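Local coordinates for protein endonuclease V (Streptomyces avermitilis, PDB 3GOC) that probably repairs deaminated DNA, using magnesium to cut the strand at the second phosphodiester bond 3' to a deoxyinosine and leaving the lesion in place, at residues 8-13 against 92-97; 43-48 against 99-104; 55-60 against 221-226; 109-114 against 128-133. All blocks are in the same frame, centred on the assembly; numbering follows the deposited sequence.

Interaction 1 of 4, residues 8-13 against 92-97; sequences AGWPAT and REIPTV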
loop_
_atom_site.group_PDB
_atom_site.type_symbol
_atom_site.label_atom_id
_atom_site.label_comp_id
_atom_site.label_asym_id
_atom_site.label_seq_id
_atom_site.Cartn_x
_atom_site.Cartn_y
_atom_site.Cartn_z
ATOM N N ALA A 8 -33.929 13.833 -13.176
ATOM C CA ALA A 8 -35.340 14.093 -12.920
ATOM C C ALA A 8 -35.607 13.902 -11.426
ATOM O O ALA A 8 -35.341 12.837 -10.874
ATOM C CB ALA A 8 -36.205 13.131 -13.729
ATOM N N GLY A 9 -36.129 14.936 -10.776
ATOM C CA GLY A 9 -36.424 14.839 -9.355
ATOM C C GLY A 9 -35.273 15.117 -8.402
ATOM O O GLY A 9 -35.417 14.974 -7.181
ATOM N N TRP A 10 -34.127 15.518 -8.940
ATOM C CA TRP A 10 -32.951 15.813 -8.116
ATOM C C TRP A 10 -33.307 16.874 -7.076
ATOM O O TRP A 10 -34.121 17.758 -7.343
ATOM C CB TRP A 10 -31.821 16.333 -9.014
ATOM C CG TRP A 10 -30.456 16.252 -8.410
ATOM C CD1 TRP A 10 -29.657 17.295 -8.040
ATOM C CD2 TRP A 10 -29.705 15.060 -8.161
ATOM N NE1 TRP A 10 -28.445 16.824 -7.578
ATOM C CE2 TRP A 10 -28.449 15.454 -7.641
ATOM C CE3 TRP A 10 -29.970 13.691 -8.320
ATOM C CZ2 TRP A 10 -27.460 14.536 -7.294
ATOM C CZ3 TRP A 10 -28.982 12.773 -7.971
ATOM C CH2 TRP A 10 -27.742 13.203 -7.460
ATOM N N PRO A 11 -32.714 16.795 -5.873
ATOM C CA PRO A 11 -33.000 17.777 -4.825
ATOM C C PRO A 11 -32.866 19.217 -5.319
ATOM O O PRO A 11 -31.920 19.553 -6.032
ATOM C CB PRO A 11 -31.957 17.455 -3.761
ATOM C CG PRO A 11 -31.818 15.987 -3.872
ATOM C CD PRO A 11 -31.782 15.766 -5.380
ATOM N N ALA A 12 -33.811 20.064 -4.923
ATOM C CA ALA A 12 -33.791 21.461 -5.319
ATOM C C ALA A 12 -33.695 22.383 -4.102
ATOM O O ALA A 12 -33.553 23.595 -4.252
ATOM C CB ALA A 12 -35.036 21.789 -6.132
ATOM N N THR A 13 -33.775 21.810 -2.903
ATOM C CA THR A 13 -33.681 22.590 -1.670
ATOM C C THR A 13 -32.692 21.923 -0.716
ATOM O O THR A 13 -32.399 20.733 -0.845
ATOM C CB THR A 13 -35.040 22.693 -0.945
ATOM O OG1 THR A 13 -35.371 21.427 -0.358
ATOM C CG2 THR A 13 -36.139 23.098 -1.919
ATOM N N ARG A 92 -23.789 18.772 -6.546
ATOM C CA ARG A 92 -23.492 19.545 -7.744
ATOM C C ARG A 92 -22.842 18.698 -8.835
ATOM O O ARG A 92 -22.989 18.996 -10.019
ATOM C CB ARG A 92 -22.505 20.675 -7.434
ATOM C CG ARG A 92 -22.889 21.620 -6.321
ATOM C CD ARG A 92 -21.799 22.672 -6.161
ATOM N NE ARG A 92 -20.529 22.065 -5.759
ATOM C CZ ARG A 92 -19.343 22.664 -5.845
ATOM N NH1 ARG A 92 -19.249 23.896 -6.327
ATOM N NH2 ARG A 92 -18.248 22.038 -5.436
ATOM N N GLU A 93 -22.141 17.639 -8.431
ATOM C CA GLU A 93 -21.367 16.829 -9.368
ATOM C C GLU A 93 -21.623 15.340 -9.485
ATOM O O GLU A 93 -21.143 14.723 -10.432
ATOM C CB GLU A 93 -19.887 17.023 -9.053
ATOM C CG GLU A 93 -19.536 16.634 -7.629
ATOM C CD GLU A 93 -18.101 16.938 -7.272
ATOM O OE1 GLU A 93 -17.264 16.008 -7.298
ATOM O OE2 GLU A 93 -17.822 18.113 -6.972
ATOM N N ILE A 94 -22.359 14.753 -8.551
ATOM C CA ILE A 94 -22.603 13.319 -8.616
ATOM C C ILE A 94 -23.121 12.808 -9.960
ATOM O O ILE A 94 -22.607 11.820 -10.481
ATOM C CB ILE A 94 -23.526 12.895 -7.462
ATOM C CG1 ILE A 94 -22.697 12.853 -6.177
ATOM C CG2 ILE A 94 -24.164 11.544 -7.732
ATOM C CD1 ILE A 94 -23.508 13.020 -4.939
ATOM N N PRO A 95 -24.131 13.469 -10.547
ATOM C CA PRO A 95 -24.640 12.989 -11.838
ATOM C C PRO A 95 -23.563 12.904 -12.925
ATOM O O PRO A 95 -23.523 11.955 -13.720
ATOM C CB PRO A 95 -25.720 14.012 -12.183
ATOM C CG PRO A 95 -26.228 14.431 -10.838
ATOM C CD PRO A 95 -24.950 14.584 -10.039
ATOM N N THR A 96 -22.684 13.897 -12.951
ATOM C CA THR A 96 -21.627 13.942 -13.954
ATOM C C THR A 96 -20.530 12.921 -13.667
ATOM O O THR A 96 -19.948 12.354 -14.591
ATOM C CB THR A 96 -21.039 15.369 -14.051
ATOM O OG1 THR A 96 -22.100 16.292 -14.329
ATOM C CG2 THR A 96 -20.018 15.458 -15.173
ATOM N N VAL A 97 -20.250 12.687 -12.388
ATOM C CA VAL A 97 -19.242 11.703 -11.997
ATOM C C VAL A 97 -19.750 10.312 -12.380
ATOM O O VAL A 97 -18.994 9.482 -12.897
ATOM C CB VAL A 97 -18.968 11.753 -10.474
ATOM C CG1 VAL A 97 -18.051 10.604 -10.060
ATOM C CG2 VAL A 97 -18.321 13.083 -10.115
#

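Interaction 2 of 4, residues 43-48 against 99-104; sequences TGVDVA and AALDAL. With MG (magnesium ion), chain D; MG (magnesium ion), chain C.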
loop_
_atom_site.group_PDB
_atom_site.type_symbol
_atom_site.label_atom_id
_atom_site.label_comp_id
_atom_site.label_asym_id
_atom_site.label_seq_id
_atom_site.Cartn_x
_atom_site.Cartn_y
_atom_site.Cartn_z
ATOM N N THR A 43 -9.273 3.289 -9.490
ATOM C CA THR A 43 -9.690 4.431 -10.293
ATOM C C THR A 43 -9.779 5.758 -9.567
ATOM O O THR A 43 -10.328 5.842 -8.475
ATOM C CB THR A 43 -11.070 4.121 -10.910
ATOM O OG1 THR A 43 -10.951 2.965 -11.751
ATOM C CG2 THR A 43 -11.591 5.293 -11.725
ATOM N N GLY A 44 -9.241 6.798 -10.191
ATOM C CA GLY A 44 -9.331 8.109 -9.593
ATOM C C GLY A 44 -10.464 8.883 -10.242
ATOM O O GLY A 44 -10.731 8.722 -11.430
ATOM N N VAL A 45 -11.156 9.700 -9.457
ATOM C CA VAL A 45 -12.228 10.528 -9.982
ATOM C C VAL A 45 -11.995 11.932 -9.462
ATOM O O VAL A 45 -11.562 12.124 -8.323
ATOM C CB VAL A 45 -13.634 10.054 -9.526
ATOM C CG1 VAL A 45 -14.034 8.798 -10.281
ATOM C CG2 VAL A 45 -13.640 9.801 -8.030
ATOM N N ASP A 46 -12.257 12.911 -10.315
ATOM C CA ASP A 46 -12.100 14.309 -9.933
ATOM C C ASP A 46 -12.943 15.150 -10.873
ATOM O O ASP A 46 -13.346 14.687 -11.937
ATOM C CB ASP A 46 -10.637 14.736 -10.035
ATOM C CG ASP A 46 -10.390 16.076 -9.407
ATOM O OD1 ASP A 46 -9.444 16.764 -9.851
ATOM O OD2 ASP A 46 -11.130 16.451 -8.458
ATOM N N VAL A 47 -13.223 16.384 -10.474
ATOM C CA VAL A 47 -14.011 17.272 -11.307
ATOM C C VAL A 47 -13.397 18.658 -11.394
ATOM O O VAL A 47 -12.562 19.048 -10.571
ATOM C CB VAL A 47 -15.460 17.404 -10.779
ATOM C CG1 VAL A 47 -16.113 16.028 -10.706
ATOM C CG2 VAL A 47 -15.455 18.062 -9.411
ATOM N N ALA A 48 -13.806 19.384 -12.425
ATOM C CA ALA A 48 -13.351 20.747 -12.654
ATOM C C ALA A 48 -14.597 21.562 -12.978
ATOM O O ALA A 48 -15.381 21.187 -13.847
ATOM C CB ALA A 48 -12.368 20.790 -13.828
ATOM N N ALA A 99 -21.705 9.635 -14.746
ATOM C CA ALA A 99 -21.640 9.560 -16.204
ATOM C C ALA A 99 -20.231 9.226 -16.693
ATOM O O ALA A 99 -20.053 8.454 -17.643
ATOM C CB ALA A 99 -22.114 10.876 -16.816
ATOM N N ALA A 100 -19.222 9.813 -16.060
ATOM C CA ALA A 100 -17.848 9.533 -16.460
ATOM C C ALA A 100 -17.526 8.071 -16.171
ATOM O O ALA A 100 -16.894 7.396 -16.985
ATOM C CB ALA A 100 -16.871 10.453 -15.717
ATOM N N LEU A 101 -17.953 7.575 -15.011
ATOM C CA LEU A 101 -17.691 6.175 -14.670
ATOM C C LEU A 101 -18.409 5.256 -15.648
ATOM O O LEU A 101 -17.849 4.254 -16.102
ATOM C CB LEU A 101 -18.158 5.877 -13.239
ATOM C CG LEU A 101 -17.325 6.515 -12.122
ATOM C CD1 LEU A 101 -18.114 6.460 -10.829
ATOM C CD2 LEU A 101 -15.989 5.794 -11.972
ATOM N N ASP A 102 -19.650 5.599 -15.981
ATOM C CA ASP A 102 -20.429 4.780 -16.911
ATOM C C ASP A 102 -19.809 4.742 -18.302
ATOM O O ASP A 102 -20.020 3.791 -19.057
ATOM C CB ASP A 102 -21.868 5.295 -17.017
ATOM C CG ASP A 102 -22.687 5.000 -15.773
ATOM O OD1 ASP A 102 -22.313 4.079 -15.015
ATOM O OD2 ASP A 102 -23.717 5.676 -15.564
ATOM N N ALA A 103 -19.044 5.776 -18.640
ATOM C CA ALA A 103 -18.407 5.857 -19.949
ATOM C C ALA A 103 -17.147 5.002 -20.054
ATOM O O ALA A 103 -16.606 4.821 -21.144
ATOM C CB ALA A 103 -18.080 7.306 -20.280
ATOM N N LEU A 104 -16.679 4.480 -18.925
ATOM C CA LEU A 104 -15.488 3.637 -18.925
ATOM C C LEU A 104 -15.780 2.302 -19.587
ATOM O O LEU A 104 -16.903 1.809 -19.548
ATOM C CB LEU A 104 -15.009 3.378 -17.500
ATOM C CG LEU A 104 -14.412 4.556 -16.729
ATOM C CD1 LEU A 104 -14.232 4.159 -15.272
ATOM C CD2 LEU A 104 -13.082 4.970 -17.351
HETATM MG MG MG D . -10.340 18.531 -7.366
HETATM MG MG MG C . -8.797 18.764 -9.205
HETATM O O HOH W 1 -9.969 19.875 -10.849
HETATM O O HOH W 2 -8.088 20.832 -8.424
HETATM O O HOH W 3 -7.370 17.635 -7.726
HETATM O O HOH W 4 -11.860 17.391 -5.646
HETATM O O HOH W 5 -10.069 19.441 -5.066
#

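Interaction 3 of 4, residues 55-60 against 221-226; sequences VVVAAA and RRALKE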
loop_
_atom_site.group_PDB
_atom_site.type_symbol
_atom_site.label_atom_id
_atom_site.label_comp_id
_atom_site.label_asym_id
_atom_site.label_seq_id
_atom_site.Cartn_x
_atom_site.Cartn_y
_atom_site.Cartn_z
ATOM N N VAL A 55 -21.331 24.724 -15.693
ATOM C CA VAL A 55 -20.991 23.378 -16.126
ATOM C C VAL A 55 -19.871 22.779 -15.279
ATOM O O VAL A 55 -19.025 23.498 -14.746
ATOM C CB VAL A 55 -20.564 23.382 -17.615
ATOM C CG1 VAL A 55 -20.193 21.981 -18.059
ATOM C CG2 VAL A 55 -21.701 23.925 -18.473
ATOM N N VAL A 56 -19.891 21.457 -15.140
ATOM C CA VAL A 56 -18.873 20.745 -14.388
ATOM C C VAL A 56 -18.410 19.575 -15.245
ATOM O O VAL A 56 -19.207 18.953 -15.946
ATOM C CB VAL A 56 -19.414 20.254 -13.003
ATOM C CG1 VAL A 56 -20.646 19.376 -13.186
ATOM C CG2 VAL A 56 -18.316 19.512 -12.249
ATOM N N VAL A 57 -17.109 19.310 -15.224
ATOM C CA VAL A 57 -16.547 18.219 -16.007
ATOM C C VAL A 57 -15.908 17.206 -15.078
ATOM O O VAL A 57 -15.097 17.559 -14.223
ATOM C CB VAL A 57 -15.485 18.735 -17.003
ATOM C CG1 VAL A 57 -14.776 17.559 -17.662
ATOM C CG2 VAL A 57 -16.156 19.600 -18.065
ATOM N N ALA A 58 -16.289 15.946 -15.242
ATOM C CA ALA A 58 -15.752 14.880 -14.414
ATOM C C ALA A 58 -14.848 13.972 -15.222
ATOM O O ALA A 58 -15.042 13.794 -16.426
ATOM C CB ALA A 58 -16.884 14.066 -13.818
ATOM N N ALA A 59 -13.845 13.418 -14.554
ATOM C CA ALA A 59 -12.928 12.495 -15.198
ATOM C C ALA A 59 -12.756 11.273 -14.318
ATOM O O ALA A 59 -12.778 11.361 -13.092
ATOM C CB ALA A 59 -11.570 13.155 -15.434
ATOM N N ALA A 60 -12.611 10.123 -14.962
ATOM C CA ALA A 60 -12.379 8.874 -14.256
ATOM C C ALA A 60 -11.186 8.250 -14.963
ATOM O O ALA A 60 -11.197 8.085 -16.183
ATOM C CB ALA A 60 -13.594 7.962 -14.359
ATOM N N ARG A 221 -9.421 18.747 -16.109
ATOM C CA ARG A 221 -9.066 20.122 -16.436
ATOM C C ARG A 221 -8.900 20.260 -17.952
ATOM O O ARG A 221 -9.335 21.254 -18.541
ATOM C CB ARG A 221 -7.776 20.524 -15.717
ATOM C CG ARG A 221 -7.953 20.759 -14.217
ATOM C CD ARG A 221 -6.606 20.911 -13.521
ATOM N NE ARG A 221 -6.727 21.334 -12.129
ATOM C CZ ARG A 221 -7.023 22.571 -11.746
ATOM N NH1 ARG A 221 -7.109 22.865 -10.454
ATOM N NH2 ARG A 221 -7.224 23.520 -12.650
ATOM N N ARG A 222 -8.287 19.265 -18.589
ATOM C CA ARG A 222 -8.108 19.315 -20.039
ATOM C C ARG A 222 -9.462 19.234 -20.743
ATOM O O ARG A 222 -9.723 19.974 -21.691
ATOM C CB ARG A 222 -7.219 18.166 -20.528
ATOM C CG ARG A 222 -6.911 18.258 -22.022
ATOM C CD ARG A 222 -6.070 17.094 -22.508
ATOM N NE ARG A 222 -6.830 15.853 -22.566
ATOM C CZ ARG A 222 -6.302 14.673 -22.869
ATOM N NH1 ARG A 222 -5.008 14.577 -23.139
ATOM N NH2 ARG A 222 -7.069 13.592 -22.920
ATOM N N ALA A 223 -10.319 18.329 -20.276
ATOM C CA ALA A 223 -11.638 18.152 -20.871
ATOM C C ALA A 223 -12.499 19.402 -20.700
ATOM O O ALA A 223 -13.320 19.716 -21.563
ATOM C CB ALA A 223 -12.332 16.939 -20.259
ATOM N N LEU A 224 -12.318 20.113 -19.588
ATOM C CA LEU A 224 -13.084 21.339 -19.354
ATOM C C LEU A 224 -12.643 22.412 -20.349
ATOM O O LEU A 224 -13.471 23.142 -20.902
ATOM C CB LEU A 224 -12.886 21.845 -17.919
ATOM C CG LEU A 224 -13.489 23.221 -17.604
ATOM C CD1 LEU A 224 -14.985 23.235 -17.900
ATOM C CD2 LEU A 224 -13.231 23.562 -16.149
ATOM N N LYS A 225 -11.333 22.504 -20.570
ATOM C CA LYS A 225 -10.774 23.467 -21.516
ATOM C C LYS A 225 -11.348 23.183 -22.905
ATOM O O LYS A 225 -11.756 24.096 -23.625
ATOM C CB LYS A 225 -9.248 23.334 -21.556
ATOM C CG LYS A 225 -8.559 24.190 -22.615
ATOM C CD LYS A 225 -7.130 23.712 -22.866
ATOM C CE LYS A 225 -7.121 22.310 -23.477
ATOM N NZ LYS A 225 -5.746 21.813 -23.748
ATOM N N GLU A 226 -11.377 21.906 -23.275
ATOM C CA GLU A 226 -11.898 21.497 -24.576
ATOM C C GLU A 226 -13.393 21.781 -24.715
ATOM O O GLU A 226 -13.861 22.194 -25.778
ATOM C CB GLU A 226 -11.607 20.006 -24.794
ATOM C CG GLU A 226 -10.117 19.716 -24.931
ATOM C CD GLU A 226 -9.761 18.240 -24.829
ATOM O OE1 GLU A 226 -8.583 17.908 -25.069
ATOM O OE2 GLU A 226 -10.641 17.418 -24.500
#

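Interaction 4 of 4, residues 109-114 against 128-133; sequences GLIVCD and SHLGVL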
loop_
_atom_site.group_PDB
_atom_site.type_symbol
_atom_site.label_atom_id
_atom_site.label_comp_id
_atom_site.label_asym_id
_atom_site.label_seq_id
_atom_site.Cartn_x
_atom_site.Cartn_y
_atom_site.Cartn_z
ATOM N N GLY A 109 -13.100 -0.904 -10.131
ATOM C CA GLY A 109 -12.423 -1.586 -9.042
ATOM C C GLY A 109 -12.675 -0.767 -7.789
ATOM O O GLY A 109 -13.812 -0.679 -7.322
ATOM N N LEU A 110 -11.622 -0.173 -7.239
ATOM C CA LEU A 110 -11.744 0.673 -6.053
ATOM C C LEU A 110 -11.672 2.124 -6.529
ATOM O O LEU A 110 -10.746 2.491 -7.250
ATOM C CB LEU A 110 -10.595 0.378 -5.086
ATOM C CG LEU A 110 -10.466 1.174 -3.783
ATOM C CD1 LEU A 110 -9.849 2.515 -4.055
ATOM C CD2 LEU A 110 -11.811 1.304 -3.120
ATOM N N ILE A 111 -12.647 2.942 -6.139
ATOM C CA ILE A 111 -12.660 4.344 -6.557
ATOM C C ILE A 111 -12.045 5.236 -5.487
ATOM O O ILE A 111 -12.421 5.170 -4.317
ATOM C CB ILE A 111 -14.095 4.857 -6.848
ATOM C CG1 ILE A 111 -14.736 4.042 -7.978
ATOM C CG2 ILE A 111 -14.048 6.333 -7.233
ATOM C CD1 ILE A 111 -15.168 2.663 -7.563
ATOM N N VAL A 112 -11.080 6.055 -5.894
ATOM C CA VAL A 112 -10.408 6.974 -4.985
ATOM C C VAL A 112 -10.820 8.394 -5.365
ATOM O O VAL A 112 -10.483 8.880 -6.445
ATOM C CB VAL A 112 -8.867 6.835 -5.092
ATOM C CG1 VAL A 112 -8.182 7.765 -4.097
ATOM C CG2 VAL A 112 -8.461 5.380 -4.836
ATOM N N CYS A 113 -11.566 9.051 -4.479
ATOM C CA CYS A 113 -12.025 10.417 -4.725
ATOM C C CYS A 113 -11.079 11.442 -4.129
ATOM O O CYS A 113 -10.481 11.214 -3.078
ATOM C CB CYS A 113 -13.411 10.629 -4.111
ATOM S SG CYS A 113 -14.696 9.554 -4.755
ATOM N N ASP A 114 -10.929 12.567 -4.822
ATOM C CA ASP A 114 -10.098 13.656 -4.320
ATOM C C ASP A 114 -11.074 14.424 -3.439
ATOM O O ASP A 114 -11.721 15.377 -3.880
ATOM C CB ASP A 114 -9.624 14.551 -5.462
ATOM C CG ASP A 114 -8.823 15.742 -4.974
ATOM O OD1 ASP A 114 -8.730 16.755 -5.706
ATOM O OD2 ASP A 114 -8.276 15.679 -3.856
ATOM N N SER A 128 -18.595 8.619 0.046
ATOM C CA SER A 128 -19.630 7.736 0.576
ATOM C C SER A 128 -20.883 7.767 -0.294
ATOM O O SER A 128 -21.517 6.736 -0.530
ATOM C CB SER A 128 -19.983 8.139 2.009
ATOM O OG SER A 128 -18.884 7.913 2.872
ATOM N N HIS A 129 -21.220 8.956 -0.774
ATOM C CA HIS A 129 -22.384 9.166 -1.621
ATOM C C HIS A 129 -22.202 8.394 -2.928
ATOM O O HIS A 129 -23.105 7.681 -3.377
ATOM C CB HIS A 129 -22.528 10.670 -1.872
ATOM C CG HIS A 129 -23.875 11.091 -2.375
ATOM N ND1 HIS A 129 -24.361 12.370 -2.196
ATOM C CD2 HIS A 129 -24.818 10.430 -3.087
ATOM C CE1 HIS A 129 -25.544 12.478 -2.776
ATOM N NE2 HIS A 129 -25.844 11.314 -3.326
ATOM N N LEU A 130 -21.019 8.514 -3.524
ATOM C CA LEU A 130 -20.729 7.820 -4.777
ATOM C C LEU A 130 -20.701 6.308 -4.547
ATOM O O LEU A 130 -21.175 5.530 -5.378
ATOM C CB LEU A 130 -19.383 8.289 -5.334
ATOM C CG LEU A 130 -18.930 7.691 -6.665
ATOM C CD1 LEU A 130 -19.853 8.149 -7.795
ATOM C CD2 LEU A 130 -17.496 8.131 -6.941
ATOM N N GLY A 131 -20.148 5.904 -3.409
ATOM C CA GLY A 131 -20.071 4.489 -3.085
ATOM C C GLY A 131 -21.434 3.822 -3.004
ATOM O O GLY A 131 -21.671 2.769 -3.601
ATOM N N VAL A 132 -22.346 4.436 -2.262
ATOM C CA VAL A 132 -23.681 3.874 -2.116
ATOM C C VAL A 132 -24.474 3.847 -3.427
ATOM O O VAL A 132 -25.223 2.901 -3.684
ATOM C CB VAL A 132 -24.476 4.633 -1.031
ATOM C CG1 VAL A 132 -25.936 4.187 -1.035
ATOM C CG2 VAL A 132 -23.849 4.359 0.333
ATOM N N LEU A 133 -24.311 4.870 -4.262
ATOM C CA LEU A 133 -25.037 4.908 -5.530
ATOM C C LEU A 133 -24.516 3.888 -6.541
ATOM O O LEU A 133 -25.292 3.326 -7.316
ATOM C CB LEU A 133 -24.971 6.307 -6.145
ATOM C CG LEU A 133 -25.701 7.412 -5.376
ATOM C CD1 LEU A 133 -25.515 8.737 -6.099
ATOM C CD2 LEU A 133 -27.179 7.072 -5.254
#

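Interaction 1 of 4, residues 8-13 against 92-97
Trp10 lays the six-membered part of its indole over the pyrrolidine of Pro95, a CH-pi contact that ties the N-terminal loop of this RNase H-like enzyme to the start of helix 94-102. The two side chains approach from opposite directions. Pro95 CG sits 3.9 Å from the centroid of the Trp10 six-membered ring and only 18° off its normal, so a ring methylene of the proline lies over the aromatic face, offset toward the rim. Pro95 CD joins it, 3.7 Å from Trp10 CZ2. The other face of the indole is taken by Pro11 CD, the next residue in the chain, and the aromatic plane is therefore held between two prolines. The torsions explain the reach: with CG of Trp10 anti to the backbone N (chi1 -161°), the indole extends out of the loop toward the helix. Its polar atom is not left idle, since NE1 donates to the carbonyl of Phe91, just before 92-97, and this bond helps to fix the rotation of the ring. Pro95 lies in the first turn of the helix, where the lack of a backbone N-H costs no helical hydrogen bond. An alanine in place of Trp10 would take away both the aromatic face over Pro95 and the N-H given to Phe91 O, and the N-terminal loop would probably be left with less to hold it against the start of the helix. Ile94 completes the contact; its side chain runs at about a right angle to Trp10, and its CG2 meets Trp10 CH2 obliquely at 4.0 Å.

Interaction 2 of 4, residues 43-48 against 99-104
Leu101 of helix 94-102 reaches Val45 of strand 41-49, and this pairing of helix and sheet lies behind a metal-binding strand of the RNase H-like core. Along the helical segment, Ala99 and Ala100 come first; they rest on Ala76 of strand 70-79, small side chains consistent with a close approach of helix to sheet. Leu101 then supplies the main contact. With its CG anti to the carbonyl carbon (chi1 -70°), the extended chain carries its CD2 methyl to the strand, 4.0 Å from Val45 CG1. The two side chains meet at about a right angle, methyl against methyl. The same CD2 lies at a looser 4.4 Å from Thr43 CG2, so one leucine branch touches two strand residues that point the same way. The hydroxyl of Thr43 is engaged separately, by the carbonyl of Pro108. Ala103 rests on Ala74 of strand 70-79, and Leu104 directs its CB toward 43-48 and also packs on Ala74 and Val62. Between Val45 and Val47, Asp46 projects from the other face of the strand, and its carboxylate serves both magnesium positions: OD1 binds one ion at 2.2 Å, while OD2 lies 2.5 Å from the other. Asp114 and Asp217 contribute to these sites, and a water bound to the first ion donates to Val47 O at 2.7 Å. The chemistry is thus divided by the strand: shape-dependent methyl packing on one face, and on the other a carboxylate that bridges two magnesium ions.

Interaction 3 of 4, residues 55-60 against 221-226
Val57 against Ala223 and Leu224 is apolar helix-on-sheet packing, placed where helix 211-228 crosses strand 55-64, the neighbour of the outermost strand 70-79. The approach is close, with the CA atoms of Val57 and Leu224 only 5.7 Å apart, and the small side chain of Ala223 helps to make this possible. Val57 divides its two methyls between successive residues of the helix. CG1, anti to the backbone N (chi1 172°), presses on Ala223 CB at 3.6 Å. CG2 turns to Leu224, lying 3.8 Å from its backbone CA and equally far from its CD1; the two side chains cross obliquely, so the valine branch meets both the root and one end of the leucine. Val56 and Ala58 point from the other face of the strand to helix 94-102, and the sheet is therefore covered by a helix on each side here. A serine in place of Val57 would remove both branched methyls, and Ala223 and Leu224 would probably be left facing a gap with a hydroxyl ill suited to them. Earlier in the same helix stands the metal ligand Asp217, whose OD1 accepts a hydrogen bond from Arg221 NE, which may help to orient its carboxylate. Being wholly apolar, the contact itself depends on shape and the fit of methyls to set the helix that carries Asp217 against the sheet.

Interaction 4 of 4, residues 109-114 against 128-133
Leu130 inserts one methyl between Ile111 and Cys113, packing within a beta-alpha-beta unit in which helix 126-134 connects strand 110-114 to strand 138-142. Its CD2 does the work alone, lying 3.9 Å from Ile111 CG2 and 3.8 Å from Cys113 SG. Ile111 and Cys113 stand two places apart on the strand and both point to the helix, so together they form the shallow apolar seat into which the leucine tip fits. Leu130 extends to it with CG anti to the backbone N (chi1 -179°), and the side chains of Ile111 and Leu130 meet at about a right angle. The sulfur takes part here as a bulky apolar surface. Beyond this first shell, Val97 and Leu98 of helix 94-102 pack on Leu130 and link the two helices. The strand is set by its sheet neighbours, with Ile111 bonded through its backbone to Pro137 and Ile139, while Val112 faces away and packs on Ile139 and Val141. Immediately after Cys113 comes Asp114, a magnesium ligand, so the packing lies one residue from the metal site and probably helps to fix the strand there. Farther out, the carbonyl O of Leu130 is hydrogen-bonded to Thr134 OG1 within the last turn of the helix, and the helix is tied to another part of the fold where Ser128 OG is hydrogen-bonded to the carbonyl O of Gly188.

How the interactions relate
Interactions 2, 3 and 4 pack helices on the two faces of an RNase H-like sheet around its metal site, and interaction 1 fastens the N-terminal loop to one of those helices. Interactions 1 and 2 share helix 94-102, and Val97 CG2 of the former lies 3.7 Å from Val47 CG1 of the latter. Interactions 2 and 3 join neighbouring strands, with Ala48 N 2.9 Å from Val57 O. On the other flank of strand 41-49, Val45 CG2 lies 3.6 Å from Ile111 CG2, which connects interaction 2 to interaction 4. Asp46 and Asp114 thus come from adjacent strands, while the helix of interaction 3 supplies Asp217. Interaction 1 is more remote, the Ile94 side chain lying about 14 Å from a magnesium ion.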